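PDB 3CYM: HRDC domain-containing protein from Bifidobacterium adolescentis ATCC 15703, which probably acts as a ribonuclease D-like 3'-5' exonuclease that binds nucleic acid, although its function has not been established. Local coordinates for residues V237-T242 with Q320-L325. Sequence-based numbering, arbitrary orientation.
Sequences VRALWT and QDALAL
Ala239, in the middle of helix 231-250, faces Ala322 of helix 312-323, and their CA atoms lie 6.1 Å apart, close enough for the two methyl groups to meet with no larger side chain between them. Ala239 CB meets Ala322 CB at 3.9 Å, each CB pointing at the opposite backbone. Ile318, one turn before Ala322, touches Ala239 as well, while Ala322 also rests on Ile236, which continues the apolar seam along the first helix. No hydrogen bond joins residues 237-242 to 320-325, and the surface buried between them is a modest 109 Å². Segment 237-242 belongs to the HRDC domain, a small helical unit found in RecQ helicases and RNase D and commonly associated with nucleic acid binding; here its helix 231-250 packs against both helix 261-270, through Val237 and Leu240, and the later helix 312-323. Leu325, with psi 137°, is no longer helical, and its side chain is directed at helix 231-250. Its CD1 comes to the edge of the Arg238 guanidinium, in the plane of the group, 3.5 Å from NH1. The arginine reaches this point with CG anti to the backbone N (chi1 -171°) and a bend at chi3 (55°), its chain crossing that of Leu325 at about a right angle. The same NH1 gives a hydrogen bond to the carbonyl oxygen of Glu329, tying the arginine to the chain that follows helix 312-323. One turn on, Thr242 OG1 donates to Arg238 O at 2.7 Å, from the face of the carbonyl opposite to that used by Thr242 N.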
ATOM      1  N   VAL A 237       2.084  21.179 -15.757  1.00 16.50           N
ATOM      2  CA  VAL A 237       1.946  20.185 -14.688  1.00 16.08           C
ATOM      3  C   VAL A 237       2.621  18.856 -15.066  1.00 14.77           C
ATOM      4  O   VAL A 237       3.400  18.316 -14.286  1.00 16.82           O
ATOM      5  CB  VAL A 237       0.464  19.949 -14.316  1.00 16.49           C
ATOM      6  CG1 VAL A 237       0.328  18.779 -13.354  1.00 15.61           C
ATOM      7  CG2 VAL A 237      -0.134  21.209 -13.698  1.00 21.55           C
ATOM      8  N   ARG A 238       2.345  18.357 -16.268  1.00 15.53           N
ATOM      9  CA  ARG A 238       2.990  17.152 -16.779  1.00 13.36           C
ATOM     10  C   ARG A 238       4.510  17.246 -16.757  1.00 13.58           C
ATOM     11  O   ARG A 238       5.176  16.337 -16.265  1.00 20.04           O
ATOM     12  CB  ARG A 238       2.529  16.844 -18.207  1.00 13.72           C
ATOM     13  CG  ARG A 238       2.998  15.492 -18.711  1.00 15.00           C
ATOM     14  CD  ARG A 238       2.421  15.154 -20.070  1.00 19.70           C
ATOM     15  NE  ARG A 238       2.686  16.191 -21.071  1.00 24.32           N
ATOM     16  CZ  ARG A 238       2.388  16.078 -22.365  1.00 30.18           C
ATOM     17  NH1 ARG A 238       2.659  17.074 -23.198  1.00 31.60           N
ATOM     18  NH2 ARG A 238       1.823  14.968 -22.830  1.00 22.85           N
ATOM     19  N   ALA A 239       5.043  18.350 -17.283  1.00 17.53           N
ATOM     20  CA  ALA A 239       6.488  18.545 -17.420  1.00 15.70           C
ATOM     21  C   ALA A 239       7.181  18.676 -16.061  1.00 16.59           C
ATOM     22  O   ALA A 239       8.245  18.092 -15.846  1.00 17.26           O
ATOM     23  CB  ALA A 239       6.773  19.759 -18.293  1.00 17.03           C
ATOM     24  N   LEU A 240       6.562  19.432 -15.153  1.00 16.36           N
ATOM     25  CA  LEU A 240       7.053  19.602 -13.781  1.00 15.44           C
ATOM     26  C   LEU A 240       7.011  18.325 -12.947  1.00 16.16           C
ATOM     27  O   LEU A 240       7.990  18.005 -12.269  1.00 20.35           O
ATOM     28  CB  LEU A 240       6.285  20.712 -13.061  1.00 10.79           C
ATOM     29  CG  LEU A 240       6.640  22.162 -13.409  1.00 16.18           C
ATOM     30  CD1 LEU A 240       5.650  23.052 -12.723  1.00 19.65           C
ATOM     31  CD2 LEU A 240       8.056  22.531 -12.981  1.00 18.06           C
ATOM     32  N   TRP A 241       5.883  17.608 -12.988  1.00 17.28           N
ATOM     33  CA  TRP A 241       5.753  16.318 -12.316  1.00 18.38           C
ATOM     34  C   TRP A 241       6.836  15.341 -12.753  1.00 18.16           C
ATOM     35  O   TRP A 241       7.405  14.630 -11.915  1.00 18.63           O
ATOM     36  CB  TRP A 241       4.380  15.677 -12.567  1.00 16.22           C
ATOM     37  CG  TRP A 241       4.147  14.440 -11.731  1.00 14.41           C
ATOM     38  CD1 TRP A 241       3.497  14.378 -10.521  1.00 12.97           C
ATOM     39  CD2 TRP A 241       4.568  13.091 -12.027  1.00 12.35           C
ATOM     40  NE1 TRP A 241       3.492  13.088 -10.052  1.00 12.49           N
ATOM     41  CE2 TRP A 241       4.140  12.277 -10.951  1.00 14.76           C
ATOM     42  CE3 TRP A 241       5.263  12.494 -13.097  1.00 12.72           C
ATOM     43  CZ2 TRP A 241       4.382  10.890 -10.914  1.00 14.88           C
ATOM     44  CZ3 TRP A 241       5.517  11.114 -13.058  1.00  8.69           C
ATOM     45  CH2 TRP A 241       5.072  10.331 -11.971  1.00 17.87           C
ATOM     46  N   THR A 242       7.081  15.290 -14.063  1.00 16.84           N
ATOM     47  CA  THR A 242       8.021  14.346 -14.658  1.00 15.97           C
ATOM     48  C   THR A 242       9.449  14.611 -14.202  1.00 17.42           C
ATOM     49  O   THR A 242      10.135  13.686 -13.746  1.00 21.11           O
ATOM     50  CB  THR A 242       7.949  14.380 -16.201  1.00 18.85           C
ATOM     51  OG1 THR A 242       6.609  14.095 -16.615  1.00 19.41           O
ATOM     52  CG2 THR A 242       8.902  13.359 -16.830  1.00 12.48           C
ATOM     53  N   GLN A 320       9.857  26.617 -19.380  1.00 23.98           N
ATOM     54  CA  GLN A 320      10.219  27.059 -20.731  1.00 23.49           C
ATOM     55  C   GLN A 320       9.921  26.003 -21.792  1.00 20.08           C
ATOM     56  O   GLN A 320       9.288  26.300 -22.799  1.00 19.58           O
ATOM     57  CB  GLN A 320      11.705  27.399 -20.792  1.00 28.74           C
ATOM     58  CG  GLN A 320      12.023  28.864 -21.000  1.00 41.68           C
ATOM     59  CD  GLN A 320      13.312  29.057 -21.786  1.00 50.46           C
ATOM     60  OE1 GLN A 320      14.268  28.288 -21.636  1.00 46.93           O
ATOM     61  NE2 GLN A 320      13.340  30.079 -22.639  1.00 56.32           N
ATOM     62  N   ASP A 321      10.389  24.779 -21.544  1.00 21.01           N
ATOM     63  CA  ASP A 321      10.153  23.619 -22.412  1.00 22.66           C
ATOM     64  C   ASP A 321       8.673  23.335 -22.617  1.00 25.48           C
ATOM     65  O   ASP A 321       8.224  23.138 -23.746  1.00 28.88           O
ATOM     66  CB  ASP A 321      10.815  22.373 -21.823  1.00 17.80           C
ATOM     67  CG  ASP A 321      12.318  22.495 -21.734  1.00 33.30           C
ATOM     68  OD1 ASP A 321      12.893  23.367 -22.428  1.00 34.39           O
ATOM     69  OD2 ASP A 321      12.927  21.721 -20.960  1.00 38.88           O
ATOM     70  N   ALA A 322       7.926  23.322 -21.514  1.00 23.81           N
ATOM     71  CA  ALA A 322       6.490  23.100 -21.538  1.00 17.47           C
ATOM     72  C   ALA A 322       5.752  24.158 -22.369  1.00 17.30           C
ATOM     73  O   ALA A 322       4.816  23.835 -23.100  1.00 20.36           O
ATOM     74  CB  ALA A 322       5.960  23.063 -20.120  1.00 11.27           C
ATOM     75  N   LEU A 323       6.197  25.410 -22.264  1.00 13.17           N
ATOM     76  CA  LEU A 323       5.580  26.535 -22.960  1.00 20.79           C
ATOM     77  C   LEU A 323       6.039  26.626 -24.425  1.00 24.13           C
ATOM     78  O   LEU A 323       5.483  27.400 -25.208  1.00 29.43           O
ATOM     79  CB  LEU A 323       5.864  27.860 -22.217  1.00 18.71           C
ATOM     80  CG  LEU A 323       5.095  28.184 -20.922  1.00 24.70           C
ATOM     81  CD1 LEU A 323       5.719  29.348 -20.176  1.00 14.96           C
ATOM     82  CD2 LEU A 323       3.616  28.479 -21.183  1.00 23.18           C
ATOM     83  N   ALA A 324       7.054  25.844 -24.785  1.00 23.54           N
ATOM     84  CA  ALA A 324       7.549  25.783 -26.160  1.00 22.70           C
ATOM     85  C   ALA A 324       6.917  24.620 -26.937  1.00 27.63           C
ATOM     86  O   ALA A 324       7.205  24.428 -28.124  1.00 32.82           O
ATOM     87  CB  ALA A 324       9.069  25.676 -26.175  1.00 20.78           C
ATOM     88  N   LEU A 325       6.065  23.849 -26.263  1.00 27.84           N
ATOM     89  CA  LEU A 325       5.349  22.731 -26.878  1.00 29.44           C
ATOM     90  C   LEU A 325       4.305  23.199 -27.883  1.00 27.98           C
ATOM     91  O   LEU A 325       3.575  24.154 -27.606  1.00 30.46           O
ATOM     92  CB  LEU A 325       4.635  21.888 -25.816  1.00 26.19           C
ATOM     93  CG  LEU A 325       5.383  20.769 -25.107  1.00 28.89           C
ATOM     94  CD1 LEU A 325       4.372  19.980 -24.299  1.00 24.65           C
ATOM     95  CD2 LEU A 325       6.069  19.870 -26.103  1.00 23.11           C
TER